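PDB 2FP3: caspase Nc subunit 1 from Drosophila melanogaster, which acts as a cysteine endopeptidase, an initiator caspase in the proteolytic cascade that carries out apoptosis, including steroid-driven cell death during insect metamorphosis. Local coordinates for residues L50-M55 against K306-P311; V63-N68 against F130-M135; P228-T233 against D299-N304. The protein carries 2 engineered substitutions. All blocks are in the same frame, centred on the assembly; numbering follows the deposited sequence.

Interaction 1: L50-M55 against K306-P311; sequences LGTYKM and KLYFNP
The first torsion of M55 (chi1 -67°) leaves CG anti to its own carbonyl carbon, and further bends at chi2 and chi3 curl the thioether in against 306-311, while L307, with CG anti to the backbone N (chi1 176°), swings its branch to meet it. CG of M55 comes to 3.8 Å from L307 CD1 as the two side chains cross. Farther out, CE of M55 reaches 3.8 Å from F309 CD1, the two side chains running alongside each other in the same direction. A flexible, unbranched methionine suits this slot, since it can follow the uneven surface that a leucine and a phenylalanine leave.

At the other end the backbones do the holding. The N-H of K306 meets G51 O at 2.9 Å, and Y53 N is bonded in return to K306 O at 3.0 Å, so that T52 and K306 form a single bridge. This pairing joins the chain just ahead of the first strand of the caspase core to the chain that follows its final strand, fastening the two extremities of the fold to each other. L307 CB approaches the edge of the Y53 ring, whose hydroxyl goes on to D232, and T52 CG2 meets the edge of the Y308 ring 4.1 Å away at CD1.

N310 adopts a left-handed backbone conformation, which asparagine tolerates better than most residues, and turns its amide back to M55. ND2 donates to M55 O over 3.1 Å at 162°; the acceptor lies close to the amide plane, whereas the donor stands tilted from the carbonyl plane. With OD1 accepting from H43 N, both ends of this buried amide are engaged and its rotation is fixed.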
loop_
_atom_site.group_PDB
_atom_site.type_symbol
_atom_site.label_atom_id
_atom_site.label_comp_id
_atom_site.label_asym_id
_atom_site.label_seq_id
_atom_site.Cartn_x
_atom_site.Cartn_y
_atom_site.Cartn_z
ATOM N N LEU A 50 -16.954 16.277 6.269
ATOM C CA LEU A 50 -16.141 15.593 5.288
ATOM C C LEU A 50 -16.933 14.330 4.929
ATOM O O LEU A 50 -17.634 13.769 5.782
ATOM C CB LEU A 50 -14.789 15.231 5.914
ATOM C CG LEU A 50 -13.521 15.997 5.507
ATOM C CD1 LEU A 50 -13.783 17.489 5.303
ATOM C CD2 LEU A 50 -12.458 15.760 6.583
ATOM N N GLY A 51 -16.836 13.897 3.675
ATOM C CA GLY A 51 -17.540 12.701 3.244
ATOM C C GLY A 51 -16.792 11.410 3.547
ATOM O O GLY A 51 -15.720 11.427 4.170
ATOM N N THR A 52 -17.357 10.292 3.091
ATOM C CA THR A 52 -16.784 8.963 3.307
ATOM C C THR A 52 -16.785 8.132 2.018
ATOM O O THR A 52 -17.810 8.001 1.369
ATOM C CB THR A 52 -17.600 8.203 4.369
ATOM O OG1 THR A 52 -17.742 9.022 5.540
ATOM C CG2 THR A 52 -16.922 6.897 4.742
ATOM N N TYR A 53 -15.643 7.568 1.638
ATOM C CA TYR A 53 -15.616 6.760 0.424
ATOM C C TYR A 53 -16.490 5.549 0.649
ATOM O O TYR A 53 -16.442 4.928 1.716
ATOM C CB TYR A 53 -14.202 6.285 0.081
ATOM C CG TYR A 53 -13.259 7.384 -0.363
ATOM C CD1 TYR A 53 -13.408 8.012 -1.603
ATOM C CD2 TYR A 53 -12.218 7.798 0.472
ATOM C CE1 TYR A 53 -12.527 9.044 -2.001
ATOM C CE2 TYR A 53 -11.347 8.810 0.100
ATOM C CZ TYR A 53 -11.495 9.436 -1.130
ATOM O OH TYR A 53 -10.611 10.442 -1.452
ATOM N N LYS A 54 -17.278 5.209 -0.364
ATOM C CA LYS A 54 -18.165 4.059 -0.273
ATOM C C LYS A 54 -17.359 2.767 -0.116
ATOM O O LYS A 54 -16.479 2.475 -0.922
ATOM C CB LYS A 54 -19.049 3.989 -1.519
ATOM C CG LYS A 54 -20.213 3.009 -1.403
ATOM C CD LYS A 54 -21.099 3.002 -2.663
ATOM C CE LYS A 54 -20.459 2.220 -3.815
ATOM N NZ LYS A 54 -20.299 0.770 -3.475
ATOM N N MET A 55 -17.662 2.017 0.937
ATOM C CA MET A 55 -17.005 0.748 1.237
ATOM C C MET A 55 -18.041 -0.204 1.834
ATOM O O MET A 55 -17.940 -0.599 2.999
ATOM C CB MET A 55 -15.880 0.953 2.251
ATOM C CG MET A 55 -14.724 1.769 1.728
ATOM S SD MET A 55 -13.885 0.944 0.382
ATOM C CE MET A 55 -12.618 0.024 1.255
ATOM N N LYS A 306 -13.065 10.319 4.413
ATOM C CA LYS A 306 -12.552 9.305 5.319
ATOM C C LYS A 306 -12.606 7.948 4.626
ATOM O O LYS A 306 -13.491 7.689 3.795
ATOM C CB LYS A 306 -13.389 9.247 6.598
ATOM C CG LYS A 306 -13.474 10.556 7.381
ATOM C CD LYS A 306 -12.194 10.893 8.132
ATOM C CE LYS A 306 -12.346 12.250 8.823
ATOM N NZ LYS A 306 -11.153 12.668 9.604
ATOM N N LEU A 307 -11.657 7.083 4.961
ATOM C CA LEU A 307 -11.638 5.750 4.397
ATOM C C LEU A 307 -11.755 4.700 5.493
ATOM O O LEU A 307 -10.776 4.403 6.189
ATOM C CB LEU A 307 -10.355 5.501 3.595
ATOM C CG LEU A 307 -10.255 4.067 3.061
ATOM C CD1 LEU A 307 -11.512 3.740 2.277
ATOM C CD2 LEU A 307 -9.047 3.889 2.186
ATOM N N TYR A 308 -12.961 4.166 5.668
ATOM C CA TYR A 308 -13.192 3.102 6.640
ATOM C C TYR A 308 -13.252 1.835 5.801
ATOM O O TYR A 308 -13.890 1.809 4.752
ATOM C CB TYR A 308 -14.517 3.290 7.385
ATOM C CG TYR A 308 -14.486 4.390 8.413
ATOM C CD1 TYR A 308 -14.937 5.672 8.103
ATOM C CD2 TYR A 308 -13.971 4.158 9.701
ATOM C CE1 TYR A 308 -14.879 6.704 9.047
ATOM C CE2 TYR A 308 -13.907 5.181 10.650
ATOM C CZ TYR A 308 -14.364 6.449 10.318
ATOM O OH TYR A 308 -14.326 7.468 11.251
ATOM N N PHE A 309 -12.570 0.792 6.247
ATOM C CA PHE A 309 -12.545 -0.455 5.504
ATOM C C PHE A 309 -13.747 -1.361 5.808
ATOM O O PHE A 309 -14.056 -2.273 5.027
ATOM C CB PHE A 309 -11.223 -1.187 5.780
ATOM C CG PHE A 309 -10.024 -0.561 5.103
ATOM C CD1 PHE A 309 -9.804 -0.733 3.737
ATOM C CD2 PHE A 309 -9.127 0.219 5.824
ATOM C CE1 PHE A 309 -8.711 -0.133 3.099
ATOM C CE2 PHE A 309 -8.034 0.825 5.200
ATOM C CZ PHE A 309 -7.829 0.646 3.830
ATOM N N ASN A 310 -14.423 -1.094 6.926
ATOM C CA ASN A 310 -15.581 -1.885 7.351
ATOM C C ASN A 310 -15.314 -3.372 7.126
ATOM O O ASN A 310 -16.116 -4.082 6.515
ATOM C CB ASN A 310 -16.827 -1.460 6.576
ATOM C CG ASN A 310 -17.206 -0.012 6.828
ATOM O OD1 ASN A 310 -17.259 0.431 7.974
ATOM N ND2 ASN A 310 -17.482 0.732 5.760
ATOM N N PRO A 311 -14.187 -3.876 7.637
ATOM C CA PRO A 311 -13.934 -5.300 7.402
ATOM C C PRO A 311 -15.006 -6.221 7.967
ATOM O O PRO A 311 -15.486 -6.028 9.083
ATOM C CB PRO A 311 -12.577 -5.516 8.052
ATOM C CG PRO A 311 -12.650 -4.624 9.233
ATOM C CD PRO A 311 -13.303 -3.351 8.690
HETATM O O HOH W 1 -15.330 4.090 3.826
#

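Interaction 2: V63-N68 against F130-M135; sequences VLLMVN and FVMVLM
V63-N68 and F130-M135 run side by side as parallel strands, their axes 4.6 Å apart and 8° from parallel, paired residue for residue from V63 with F130 to N68 with M135 and joined by five backbone hydrogen bonds that alternate in direction, from V131 N to V63 O at one end through to M135 N to V67 O at the other.

Side chains divide between the two faces. On the face of V63, L65 and V67, the branch of L65 lies alongside M132, CD2 to CG 3.8 Å, and F130 sends its ring across so that CZ stands 3.9 Å from L65 CB. Farther along, V67 CG1 packs closely on L134 CD1 at 3.5 Å. The beta-branched valines suit extended backbone, and leucines fill the hydrophobic layers on both faces. On the other face L64 CD1 touches both V131 CG1, at 3.9 Å, and V133 CG2, at 4.0 Å.

M135 differs from its neighbours: CG sits beside the backbone N (chi1 -63°), and the chain leans across to N68, its CE 3.5 Å from N68 CG and 3.8 Å from M66 SD. The amide of N68 is held by S86, A82 and R79, which satisfy a polar group buried beside methionines.

Strand 62-68 is flanked by strand 98-103 on one side and 130-139 on the other, and 130-139 in turn pairs with 177-181; helix 82-95 covers the face of L64, M66 and V133 through F93, L89 and I90.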
loop_
_atom_site.group_PDB
_atom_site.type_symbol
_atom_site.label_atom_id
_atom_site.label_comp_id
_atom_site.label_asym_id
_atom_site.label_seq_id
_atom_site.Cartn_x
_atom_site.Cartn_y
_atom_site.Cartn_z
ATOM N N VAL A 63 -9.178 -3.968 -4.232
ATOM C CA VAL A 63 -8.195 -4.709 -5.007
ATOM C C VAL A 63 -6.812 -4.312 -4.494
ATOM O O VAL A 63 -6.501 -3.123 -4.359
ATOM C CB VAL A 63 -8.259 -4.370 -6.519
ATOM C CG1 VAL A 63 -7.019 -4.917 -7.217
ATOM C CG2 VAL A 63 -9.524 -4.969 -7.165
ATOM N N LEU A 64 -5.992 -5.311 -4.201
ATOM C CA LEU A 64 -4.639 -5.071 -3.732
ATOM C C LEU A 64 -3.637 -5.589 -4.748
ATOM O O LEU A 64 -3.687 -6.753 -5.153
ATOM C CB LEU A 64 -4.374 -5.780 -2.396
ATOM C CG LEU A 64 -2.877 -5.930 -2.073
ATOM C CD1 LEU A 64 -2.278 -4.555 -1.864
ATOM C CD2 LEU A 64 -2.666 -6.794 -0.826
ATOM N N LEU A 65 -2.735 -4.718 -5.174
ATOM C CA LEU A 65 -1.682 -5.120 -6.095
ATOM C C LEU A 65 -0.451 -5.159 -5.206
ATOM O O LEU A 65 0.017 -4.113 -4.752
ATOM C CB LEU A 65 -1.477 -4.089 -7.208
ATOM C CG LEU A 65 -0.187 -4.318 -8.014
ATOM C CD1 LEU A 65 -0.251 -5.680 -8.702
ATOM C CD2 LEU A 65 -0.001 -3.208 -9.039
ATOM N N MET A 66 0.052 -6.357 -4.927
ATOM C CA MET A 66 1.222 -6.486 -4.074
ATOM C C MET A 66 2.426 -6.968 -4.860
ATOM O O MET A 66 2.402 -8.052 -5.434
ATOM C CB MET A 66 0.959 -7.461 -2.935
ATOM C CG MET A 66 1.846 -7.206 -1.738
ATOM S SD MET A 66 2.347 -8.689 -0.883
ATOM C CE MET A 66 0.814 -9.249 -0.224
ATOM N N VAL A 67 3.478 -6.161 -4.890
ATOM C CA VAL A 67 4.692 -6.526 -5.605
ATOM C C VAL A 67 5.887 -6.511 -4.642
ATOM O O VAL A 67 6.344 -5.452 -4.218
ATOM C CB VAL A 67 4.939 -5.555 -6.773
ATOM C CG1 VAL A 67 6.283 -5.842 -7.419
ATOM C CG2 VAL A 67 3.812 -5.675 -7.789
ATOM N N ASN A 68 6.374 -7.696 -4.291
ATOM C CA ASN A 68 7.500 -7.832 -3.374
ATOM C C ASN A 68 8.743 -8.321 -4.129
ATOM O O ASN A 68 8.896 -9.520 -4.376
ATOM C CB ASN A 68 7.145 -8.829 -2.264
ATOM C CG ASN A 68 7.968 -8.626 -1.002
ATOM O OD1 ASN A 68 8.965 -7.903 -1.002
ATOM N ND2 ASN A 68 7.553 -9.274 0.084
ATOM N N PHE A 130 -8.642 0.838 -4.185
ATOM C CA PHE A 130 -7.412 0.287 -4.741
ATOM C C PHE A 130 -6.196 0.548 -3.859
ATOM O O PHE A 130 -5.913 1.686 -3.491
ATOM C CB PHE A 130 -7.135 0.865 -6.126
ATOM C CG PHE A 130 -5.887 0.326 -6.758
ATOM C CD1 PHE A 130 -5.915 -0.875 -7.464
ATOM C CD2 PHE A 130 -4.668 0.976 -6.586
ATOM C CE1 PHE A 130 -4.745 -1.424 -7.987
ATOM C CE2 PHE A 130 -3.485 0.434 -7.105
ATOM C CZ PHE A 130 -3.524 -0.767 -7.803
ATOM N N VAL A 131 -5.473 -0.513 -3.524
ATOM C CA VAL A 131 -4.269 -0.388 -2.715
ATOM C C VAL A 131 -3.135 -1.129 -3.396
ATOM O O VAL A 131 -3.269 -2.301 -3.753
ATOM C CB VAL A 131 -4.444 -0.990 -1.301
ATOM C CG1 VAL A 131 -3.123 -0.932 -0.548
ATOM C CG2 VAL A 131 -5.509 -0.219 -0.528
ATOM N N MET A 132 -2.024 -0.440 -3.615
ATOM C CA MET A 132 -0.868 -1.094 -4.212
ATOM C C MET A 132 0.257 -1.008 -3.194
ATOM O O MET A 132 0.450 0.033 -2.560
ATOM C CB MET A 132 -0.425 -0.406 -5.514
ATOM C CG MET A 132 0.884 -0.994 -6.091
ATOM S SD MET A 132 1.655 -0.074 -7.475
ATOM C CE MET A 132 2.270 1.374 -6.638
ATOM N N VAL A 133 0.972 -2.112 -3.003
ATOM C CA VAL A 133 2.101 -2.105 -2.091
ATOM C C VAL A 133 3.299 -2.627 -2.861
ATOM O O VAL A 133 3.338 -3.795 -3.255
ATOM C CB VAL A 133 1.876 -2.986 -0.846
ATOM C CG1 VAL A 133 3.085 -2.886 0.069
ATOM C CG2 VAL A 133 0.632 -2.532 -0.094
ATOM N N LEU A 134 4.257 -1.739 -3.104
ATOM C CA LEU A 134 5.468 -2.096 -3.824
ATOM C C LEU A 134 6.606 -2.132 -2.824
ATOM O O LEU A 134 6.922 -1.125 -2.191
ATOM C CB LEU A 134 5.770 -1.074 -4.922
ATOM C CG LEU A 134 7.099 -1.233 -5.672
ATOM C CD1 LEU A 134 7.146 -2.593 -6.364
ATOM C CD2 LEU A 134 7.253 -0.116 -6.689
ATOM N N MET A 135 7.211 -3.301 -2.671
ATOM C CA MET A 135 8.317 -3.456 -1.740
ATOM C C MET A 135 9.594 -3.796 -2.486
ATOM O O MET A 135 9.730 -4.885 -3.038
ATOM C CB MET A 135 7.983 -4.542 -0.720
ATOM C CG MET A 135 6.792 -4.167 0.125
ATOM S SD MET A 135 6.113 -5.522 1.051
ATOM C CE MET A 135 5.353 -6.486 -0.286
#

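Interaction 3: P228-T233 against D299-N304; sequences PSLADT and DNLGFN
A G1 beta bulge marks the start of strand 233-237, where D232 and T233 together face the single residue L301 at the end of strand 297-301. D232 takes up the left-handed backbone conformation characteristic of the first bulge position, where glycine is the commonest residue; aspartate is among the residues that tolerate it. L301 N donates to T233 O at 2.9 Å, and weak bonds return from T233 N to L301 O and from D232 N to G302 O.

L230 CD1 and L301 CD1 meet at 3.5 Å as the two side chains cross. G302, with positive phi, turns the chain directly beside A231, where a residue lacking a side chain fits readily. Next comes F303, the centre of an inverse gamma turn. Its CG lies anti to the backbone N (chi1 -172°), which lays the ring edge along the bulge: CD2 is 3.6 Å from D232 C, and T233 N lies in the ring plane.

N300 clamps the turn from within. Its OD1 accepts from F303 N at 2.7 Å, an Asx motif, while ND2 donates to F303 O at 3.1 Å. Within 228-233, T233 OG1 donates to A231 O at 2.6 Å. A bulged antiparallel pair of this kind joins the last two strands of the caspase sheet, which in caspases belong to the small-subunit part of the fold.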
loop_
_atom_site.group_PDB
_atom_site.type_symbol
_atom_site.label_atom_id
_atom_site.label_comp_id
_atom_site.label_asym_id
_atom_site.label_seq_id
_atom_site.Cartn_x
_atom_site.Cartn_y
_atom_site.Cartn_z
ATOM N N PRO A 228 -1.152 17.083 -15.300
ATOM C CA PRO A 228 -2.193 16.933 -14.278
ATOM C C PRO A 228 -1.770 16.282 -12.963
ATOM O O PRO A 228 -0.728 15.631 -12.875
ATOM C CB PRO A 228 -3.264 16.132 -15.006
ATOM C CG PRO A 228 -3.197 16.715 -16.375
ATOM C CD PRO A 228 -1.701 16.782 -16.637
ATOM N N SER A 229 -2.606 16.464 -11.946
ATOM C CA SER A 229 -2.360 15.938 -10.609
ATOM C C SER A 229 -3.276 14.770 -10.249
ATOM O O SER A 229 -4.237 14.473 -10.961
ATOM C CB SER A 229 -2.539 17.062 -9.585
ATOM O OG SER A 229 -2.540 16.559 -8.263
ATOM N N LEU A 230 -2.969 14.115 -9.134
ATOM C CA LEU A 230 -3.752 12.983 -8.654
ATOM C C LEU A 230 -4.874 13.440 -7.733
ATOM O O LEU A 230 -4.853 14.546 -7.202
ATOM C CB LEU A 230 -2.855 12.001 -7.900
ATOM C CG LEU A 230 -1.740 11.372 -8.734
ATOM C CD1 LEU A 230 -0.787 10.588 -7.851
ATOM C CD2 LEU A 230 -2.367 10.465 -9.784
ATOM N N ALA A 231 -5.867 12.585 -7.554
ATOM C CA ALA A 231 -6.973 12.908 -6.670
ATOM C C ALA A 231 -7.281 11.652 -5.904
ATOM O O ALA A 231 -6.885 10.564 -6.323
ATOM C CB ALA A 231 -8.190 13.347 -7.467
ATOM N N ASP A 232 -7.957 11.805 -4.769
ATOM C CA ASP A 232 -8.335 10.664 -3.951
ATOM C C ASP A 232 -7.173 9.676 -3.793
ATOM O O ASP A 232 -7.356 8.455 -3.870
ATOM C CB ASP A 232 -9.523 9.981 -4.610
ATOM C CG ASP A 232 -10.664 10.943 -4.862
ATOM O OD1 ASP A 232 -11.377 11.289 -3.900
ATOM O OD2 ASP A 232 -10.838 11.368 -6.019
ATOM N N THR A 233 -5.980 10.200 -3.554
ATOM C CA THR A 233 -4.837 9.324 -3.430
ATOM C C THR A 233 -3.961 9.574 -2.210
ATOM O O THR A 233 -3.743 10.709 -1.802
ATOM C CB THR A 233 -3.949 9.424 -4.690
ATOM O OG1 THR A 233 -4.744 9.187 -5.858
ATOM C CG2 THR A 233 -2.818 8.411 -4.633
ATOM N N ASP A 299 1.552 11.327 1.796
ATOM C CA ASP A 299 1.066 12.543 1.151
ATOM C C ASP A 299 -0.411 12.406 0.828
ATOM O O ASP A 299 -0.846 11.400 0.252
ATOM C CB ASP A 299 1.794 12.833 -0.160
ATOM C CG ASP A 299 3.288 12.769 -0.033
ATOM O OD1 ASP A 299 3.830 13.183 1.015
ATOM O OD2 ASP A 299 3.918 12.311 -1.001
ATOM N N ASN A 300 -1.178 13.428 1.192
ATOM C CA ASN A 300 -2.604 13.442 0.924
ATOM C C ASN A 300 -2.802 14.252 -0.358
ATOM O O ASN A 300 -2.656 15.477 -0.350
ATOM C CB ASN A 300 -3.354 14.101 2.083
ATOM C CG ASN A 300 -4.846 13.923 1.974
ATOM O OD1 ASN A 300 -5.411 14.080 0.897
ATOM N ND2 ASN A 300 -5.499 13.597 3.090
ATOM N N LEU A 301 -3.104 13.566 -1.460
ATOM C CA LEU A 301 -3.316 14.236 -2.737
ATOM C C LEU A 301 -4.811 14.293 -3.012
ATOM O O LEU A 301 -5.372 13.441 -3.703
ATOM C CB LEU A 301 -2.611 13.480 -3.862
ATOM C CG LEU A 301 -1.143 13.100 -3.641
ATOM C CD1 LEU A 301 -0.602 12.386 -4.880
ATOM C CD2 LEU A 301 -0.331 14.348 -3.361
ATOM N N GLY A 302 -5.463 15.309 -2.467
ATOM C CA GLY A 302 -6.888 15.424 -2.658
ATOM C C GLY A 302 -7.643 14.218 -2.110
ATOM O O GLY A 302 -8.734 13.928 -2.580
ATOM N N PHE A 303 -7.069 13.497 -1.151
ATOM C CA PHE A 303 -7.747 12.346 -0.535
ATOM C C PHE A 303 -8.600 13.030 0.544
ATOM O O PHE A 303 -8.261 13.025 1.724
ATOM C CB PHE A 303 -6.707 11.411 0.091
ATOM C CG PHE A 303 -7.265 10.093 0.600
ATOM C CD1 PHE A 303 -7.707 9.960 1.918
ATOM C CD2 PHE A 303 -7.281 8.961 -0.224
ATOM C CE1 PHE A 303 -8.141 8.721 2.410
ATOM C CE2 PHE A 303 -7.712 7.719 0.258
ATOM C CZ PHE A 303 -8.141 7.598 1.573
ATOM N N ASN A 304 -9.724 13.600 0.128
ATOM C CA ASN A 304 -10.539 14.379 1.039
ATOM C C ASN A 304 -11.714 13.779 1.800
ATOM O O ASN A 304 -12.458 14.505 2.453
ATOM C CB ASN A 304 -10.965 15.650 0.300
ATOM C CG ASN A 304 -9.764 16.411 -0.265
ATOM O OD1 ASN A 304 -8.705 16.477 0.369
ATOM N ND2 ASN A 304 -9.921 16.985 -1.447
#

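Along the chain, 50-55 and 306-311 of interaction 1 bracket the other two interactions in sequence, and interaction 2 is complete before interaction 3 begins. Interactions 2 and 3 belong to the same mixed sheet, with centres 18 Å apart: the first pairs parallel strands near its middle, the second its antiparallel end, with strand 177-181 between them. Interactions 1 and 3 touch, though their centres are 16 Å apart, where Y53 OH meets D232 OD1 at 2.7 Å. Strand 130-139 carries the presumed catalytic H137 just beyond interaction 2, and A184, an engineered substitution at the inferred active-site position, follows strand 177-181, consistent with an active site at the ends of these strands, as in other caspases.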